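Local atomic coordinates of DR2417 (Deinococcus radiodurans, PDB entry 4XWW), a protein that probably degrades and matures RNA as a metal-dependent 5'-3' exoribonuclease, possibly with endonuclease activity, and works as a homodimer. Residues L479-A484 with V552-I557; G263-M268 with P288-L293. One frame throughout, in Å; residues are numbered along the deposited sequence.

In the fold
Contact 2 comes first along the chain: 263-268 and 288-293 meet at the margin of the five-stranded parallel sheet of the beta-CASP domain, about 9 Å at the nearest atoms from the bound RNA. Contact 1 follows, pairing 479-484 with 552-557 in the three-stranded sheet of the C-terminal domain, one face of which packs against the second subunit. The two share no strand, helix or domain; their centres lie 60 Å apart and their nearest atoms about 42 Å. They thus sample two distant parts of one subunit. Contact 2 belongs to the part that, with the metallo-beta-lactamase domain, handles RNA, while contact 1 belongs to the part that takes part in dimerisation.

Contact 1: L479-A484 with V552-I557; sequences LLILTA and VLIPMI
Leu-480 is held to 552-557 by two backbone bonds in a parallel pairing: its N donates to Val-552 O at 2.8 Å, almost straight, and its own O takes the N-H of Ile-554 at 2.9 Å. Leu-482 repeats the pattern less evenly, for its N reaches Ile-554 O from above the carbonyl plane, with an angle of only 133° at the hydrogen, while its O accepts from Met-556 N. Ala-484 N also points at Met-556 O, at a modelled length too short to be taken literally. On the face of Leu-480 and Leu-482, Leu-553 brings its CD2 branch to Leu-480 CB (3.8 Å) and to Leu-482 CD1 (3.9 Å). On the other face Met-556 lies alongside Thr-483, pointing the same way; the bend at its last torsion (chi3 -43°) folds CE back to within 3.6 Å of Thr-483 CB. Helices 504-523 and 528-547 pack against the leucine face, and strand 491-497 pairs with the far edge of 479-484. The opposite face meets the second subunit, where Leu-479 packs on Leu-479 of that chain and Met-556 on its Thr-483. Backbone bonds thus fix the register, while an almost wholly apolar side-chain surface serves both the domain core and the dimer.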
loop_
_atom_site.group_PDB
_atom_site.type_symbol
_atom_site.label_atom_id
_atom_site.label_comp_id
_atom_site.label_asym_id
_atom_site.label_seq_id
_atom_site.Cartn_x
_atom_site.Cartn_y
_atom_site.Cartn_z
ATOM N N LEU A 479 -8.032 -22.008 -8.383
ATOM C CA LEU A 479 -9.261 -22.689 -8.772
ATOM C C LEU A 479 -9.136 -24.194 -8.966
ATOM O O LEU A 479 -8.064 -24.726 -9.261
ATOM C CB LEU A 479 -9.828 -22.085 -10.056
ATOM C CG LEU A 479 -9.216 -22.628 -11.344
ATOM C CD1 LEU A 479 -10.205 -22.554 -12.463
ATOM C CD2 LEU A 479 -8.012 -21.807 -11.668
ATOM N N LEU A 480 -10.274 -24.860 -8.797
ATOM C CA LEU A 480 -10.425 -26.276 -9.094
ATOM C C LEU A 480 -11.644 -26.478 -9.977
ATOM O O LEU A 480 -12.773 -26.213 -9.561
ATOM C CB LEU A 480 -10.558 -27.093 -7.809
ATOM C CG LEU A 480 -9.229 -27.642 -7.299
ATOM C CD1 LEU A 480 -9.404 -28.426 -6.009
ATOM C CD2 LEU A 480 -8.643 -28.515 -8.383
ATOM N N ILE A 481 -11.416 -26.922 -11.206
ATOM C CA ILE A 481 -12.527 -27.259 -12.076
ATOM C C ILE A 481 -12.757 -28.773 -12.061
ATOM O O ILE A 481 -11.925 -29.558 -12.523
ATOM C CB ILE A 481 -12.304 -26.744 -13.521
ATOM C CG1 ILE A 481 -13.157 -27.530 -14.521
ATOM C CG2 ILE A 481 -10.838 -26.756 -13.893
ATOM C CD1 ILE A 481 -14.485 -26.874 -14.809
ATOM N N LEU A 482 -13.887 -29.169 -11.485
ATOM C CA LEU A 482 -14.259 -30.571 -11.389
ATOM C C LEU A 482 -15.324 -30.903 -12.410
ATOM O O LEU A 482 -16.434 -30.387 -12.345
ATOM C CB LEU A 482 -14.787 -30.905 -9.997
ATOM C CG LEU A 482 -14.164 -30.236 -8.779
ATOM C CD1 LEU A 482 -15.265 -29.937 -7.787
ATOM C CD2 LEU A 482 -13.128 -31.147 -8.160
ATOM N N THR A 483 -14.999 -31.775 -13.350
ATOM C CA THR A 483 -16.000 -32.204 -14.309
ATOM C C THR A 483 -16.312 -33.682 -14.112
ATOM O O THR A 483 -15.410 -34.516 -14.075
ATOM C CB THR A 483 -15.553 -31.936 -15.754
ATOM O OG1 THR A 483 -15.455 -33.171 -16.472
ATOM C CG2 THR A 483 -14.210 -31.204 -15.775
ATOM N N ALA A 484 -17.594 -33.995 -13.964
ATOM C CA ALA A 484 -18.026 -35.378 -13.814
ATOM C C ALA A 484 -18.404 -35.962 -15.164
ATOM O O ALA A 484 -19.204 -35.381 -15.894
ATOM C CB ALA A 484 -19.197 -35.472 -12.849
ATOM N N VAL A 552 -11.713 -21.540 -5.494
ATOM C CA VAL A 552 -12.855 -21.345 -6.377
ATOM C C VAL A 552 -13.123 -22.669 -7.085
ATOM O O VAL A 552 -12.209 -23.282 -7.634
ATOM C CB VAL A 552 -12.610 -20.192 -7.385
ATOM C CG1 VAL A 552 -13.068 -20.562 -8.797
ATOM C CG2 VAL A 552 -13.298 -18.923 -6.907
ATOM N N LEU A 553 -14.382 -23.108 -7.037
ATOM C CA LEU A 553 -14.780 -24.408 -7.572
ATOM C C LEU A 553 -15.747 -24.303 -8.736
ATOM O O LEU A 553 -16.854 -23.797 -8.589
ATOM C CB LEU A 553 -15.458 -25.227 -6.481
ATOM C CG LEU A 553 -14.568 -25.711 -5.349
ATOM C CD1 LEU A 553 -15.399 -26.014 -4.115
ATOM C CD2 LEU A 553 -13.798 -26.937 -5.809
ATOM N N ILE A 554 -15.340 -24.845 -9.874
ATOM C CA ILE A 554 -16.178 -24.863 -11.052
ATOM C C ILE A 554 -16.532 -26.308 -11.386
ATOM O O ILE A 554 -15.740 -27.029 -11.985
ATOM C CB ILE A 554 -15.422 -24.237 -12.229
ATOM C CG1 ILE A 554 -15.217 -22.744 -11.976
ATOM C CG2 ILE A 554 -16.157 -24.466 -13.536
ATOM C CD1 ILE A 554 -14.525 -22.023 -13.105
ATOM N N PRO A 555 -17.741 -26.720 -11.039
ATOM C CA PRO A 555 -18.146 -28.096 -11.331
ATOM C C PRO A 555 -18.935 -28.234 -12.637
ATOM O O PRO A 555 -19.776 -27.389 -12.937
ATOM C CB PRO A 555 -19.010 -28.460 -10.123
ATOM C CG PRO A 555 -19.625 -27.167 -9.713
ATOM C CD PRO A 555 -18.652 -26.068 -10.083
ATOM N N MET A 556 -18.649 -29.291 -13.401
ATOM C CA MET A 556 -19.357 -29.588 -14.653
ATOM C C MET A 556 -19.814 -31.054 -14.704
ATOM O O MET A 556 -19.012 -31.955 -14.481
ATOM C CB MET A 556 -18.462 -29.287 -15.863
ATOM C CG MET A 556 -17.660 -28.001 -15.767
ATOM S SD MET A 556 -16.884 -27.536 -17.331
ATOM C CE MET A 556 -16.265 -29.117 -17.903
ATOM N N ILE A 557 -21.080 -31.293 -15.032
ATOM C CA ILE A 557 -21.608 -32.660 -15.083
ATOM C C ILE A 557 -21.714 -33.223 -16.507
ATOM O O ILE A 557 -22.073 -34.381 -16.701
ATOM C CB ILE A 557 -22.973 -32.754 -14.363
ATOM C CG1 ILE A 557 -22.818 -32.368 -12.894
ATOM C CG2 ILE A 557 -23.564 -34.152 -14.461
ATOM C CD1 ILE A 557 -22.218 -33.464 -12.039
#

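Contact 2: G263-M268 with P288-L293; sequences GRRVVM and PPEPFL
Pro-291 O is gripped twice: Arg-265 NH2 donates to it at 2.9 Å, the oxygen lying close to the guanidinium plane, and water 2 donates to it at 2.8 Å. That water also accepts from Arg-265 NE and Val-266 N, tying the arginine's side chain to the backbone of both segments. Bends at chi2 and chi3 (-61° and -62°) curl Arg-265 so that its guanidinium sits between Glu-290 and Leu-293. Over one face stands Glu-290 OE2, 3.5 Å from Arg-265 NE, a salt bridge of charges alone because no N-H points at it; over the opposite face lies the Leu-293 side chain. The other carboxylate oxygen of Glu-290 is bound to His-260 and, through water 1, to Arg-264 O. Further along, Leu-293 N donates to Val-266 O in a nearly linear bond of 2.9 Å, and water 3 bridges Leu-293 O to Met-268 N. Met-268 CG rests over the centre of the Phe-292 ring, 3.5 Å from its centroid, a CH-pi contact with SD placed obliquely beside it. The loop thus lines the outer edge of strand 265-269, whose other edge pairs with strand 306-310, while Phe-292 reaches helices 249-261 and 271-282.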
loop_
_atom_site.group_PDB
_atom_site.type_symbol
_atom_site.label_atom_id
_atom_site.label_comp_id
_atom_site.label_asym_id
_atom_site.label_seq_id
_atom_site.Cartn_x
_atom_site.Cartn_y
_atom_site.Cartn_z
ATOM N N GLY A 263 27.371 22.222 -14.840
ATOM C CA GLY A 263 28.210 21.593 -15.849
ATOM C C GLY A 263 27.766 20.211 -16.302
ATOM O O GLY A 263 28.580 19.429 -16.814
ATOM N N ARG A 264 26.477 19.918 -16.141
ATOM C CA ARG A 264 25.922 18.629 -16.564
ATOM C C ARG A 264 24.965 18.770 -17.758
ATOM O O ARG A 264 24.146 19.684 -17.796
ATOM C CB ARG A 264 25.189 17.952 -15.399
ATOM C CG ARG A 264 26.097 17.626 -14.233
ATOM C CD ARG A 264 25.319 16.992 -13.086
ATOM N NE ARG A 264 26.201 16.587 -11.990
ATOM C CZ ARG A 264 26.681 15.357 -11.812
ATOM N NH1 ARG A 264 26.359 14.382 -12.656
ATOM N NH2 ARG A 264 27.490 15.093 -10.777
ATOM N N ARG A 265 25.059 17.842 -18.706
ATOM C CA ARG A 265 24.112 17.789 -19.822
ATOM C C ARG A 265 22.970 16.862 -19.452
ATOM O O ARG A 265 23.143 15.971 -18.621
ATOM C CB ARG A 265 24.785 17.311 -21.107
ATOM C CG ARG A 265 25.965 18.162 -21.599
ATOM C CD ARG A 265 25.512 19.582 -21.904
ATOM N NE ARG A 265 24.514 19.627 -22.973
ATOM C CZ ARG A 265 24.814 19.720 -24.269
ATOM N NH1 ARG A 265 26.086 19.777 -24.670
ATOM N NH2 ARG A 265 23.843 19.752 -25.172
ATOM N N VAL A 266 21.805 17.068 -20.059
ATOM C CA VAL A 266 20.600 16.386 -19.609
ATOM C C VAL A 266 20.058 15.416 -20.659
ATOM O O VAL A 266 19.999 15.734 -21.845
ATOM C CB VAL A 266 19.517 17.416 -19.234
ATOM C CG1 VAL A 266 18.219 16.732 -18.782
ATOM C CG2 VAL A 266 20.041 18.315 -18.118
ATOM N N VAL A 267 19.682 14.225 -20.201
ATOM C CA VAL A 267 19.007 13.242 -21.041
ATOM C C VAL A 267 17.605 13.075 -20.497
ATOM O O VAL A 267 17.423 12.813 -19.306
ATOM C CB VAL A 267 19.693 11.851 -21.037
ATOM C CG1 VAL A 267 18.924 10.875 -21.927
ATOM C CG2 VAL A 267 21.134 11.928 -21.499
ATOM N N MET A 268 16.617 13.233 -21.365
ATOM C CA MET A 268 15.238 12.979 -20.982
ATOM C C MET A 268 14.928 11.540 -21.361
ATOM O O MET A 268 15.026 11.164 -22.528
ATOM C CB MET A 268 14.286 13.964 -21.668
ATOM C CG MET A 268 14.574 15.442 -21.354
ATOM S SD MET A 268 14.107 15.976 -19.690
ATOM C CE MET A 268 12.337 16.234 -19.907
ATOM N N PRO A 288 15.010 24.571 -22.484
ATOM C CA PRO A 288 16.294 23.978 -22.108
ATOM C C PRO A 288 17.431 24.917 -22.490
ATOM O O PRO A 288 17.497 25.347 -23.638
ATOM C CB PRO A 288 16.349 22.675 -22.922
ATOM C CG PRO A 288 14.943 22.436 -23.381
ATOM C CD PRO A 288 14.300 23.777 -23.496
ATOM N N PRO A 289 18.302 25.243 -21.530
ATOM C CA PRO A 289 19.402 26.180 -21.773
ATOM C C PRO A 289 20.455 25.571 -22.701
ATOM O O PRO A 289 21.188 26.294 -23.376
ATOM C CB PRO A 289 19.963 26.443 -20.371
ATOM C CG PRO A 289 19.483 25.296 -19.529
ATOM C CD PRO A 289 18.185 24.863 -20.110
ATOM N N GLU A 290 20.536 24.247 -22.708
ATOM C CA GLU A 290 21.315 23.518 -23.703
ATOM C C GLU A 290 20.442 22.407 -24.253
ATOM O O GLU A 290 19.575 21.896 -23.539
ATOM C CB GLU A 290 22.598 22.927 -23.105
ATOM C CG GLU A 290 23.601 23.944 -22.595
ATOM C CD GLU A 290 24.824 23.286 -21.973
ATOM O OE1 GLU A 290 24.859 23.124 -20.732
ATOM O OE2 GLU A 290 25.752 22.927 -22.726
ATOM N N PRO A 291 20.672 22.018 -25.515
ATOM C CA PRO A 291 19.912 20.909 -26.104
ATOM C C PRO A 291 19.954 19.623 -25.273
ATOM O O PRO A 291 21.007 19.282 -24.716
ATOM C CB PRO A 291 20.604 20.699 -27.445
ATOM C CG PRO A 291 21.098 22.086 -27.815
ATOM C CD PRO A 291 21.492 22.733 -26.522
ATOM N N PHE A 292 18.823 18.925 -25.180
ATOM C CA PHE A 292 18.825 17.562 -24.642
ATOM C C PHE A 292 19.778 16.670 -25.431
ATOM O O PHE A 292 19.929 16.825 -26.650
ATOM C CB PHE A 292 17.424 16.951 -24.684
ATOM C CG PHE A 292 16.421 17.670 -23.841
ATOM C CD1 PHE A 292 16.688 17.966 -22.513
ATOM C CD2 PHE A 292 15.210 18.049 -24.375
ATOM C CE1 PHE A 292 15.745 18.639 -21.737
ATOM C CE2 PHE A 292 14.269 18.723 -23.607
ATOM C CZ PHE A 292 14.539 19.015 -22.289
ATOM N N LEU A 293 20.420 15.733 -24.737
ATOM C CA LEU A 293 21.255 14.717 -25.376
ATOM C C LEU A 293 20.618 13.338 -25.237
ATOM O O LEU A 293 19.737 13.146 -24.402
ATOM C CB LEU A 293 22.661 14.697 -24.764
ATOM C CG LEU A 293 23.602 15.886 -24.937
ATOM C CD1 LEU A 293 24.970 15.575 -24.331
ATOM C CD2 LEU A 293 23.747 16.244 -26.395
HETATM O O HOH W 1 22.866 21.402 -19.584
HETATM O O HOH W 2 21.841 19.277 -21.993
HETATM O O HOH W 3 17.071 13.416 -24.337
#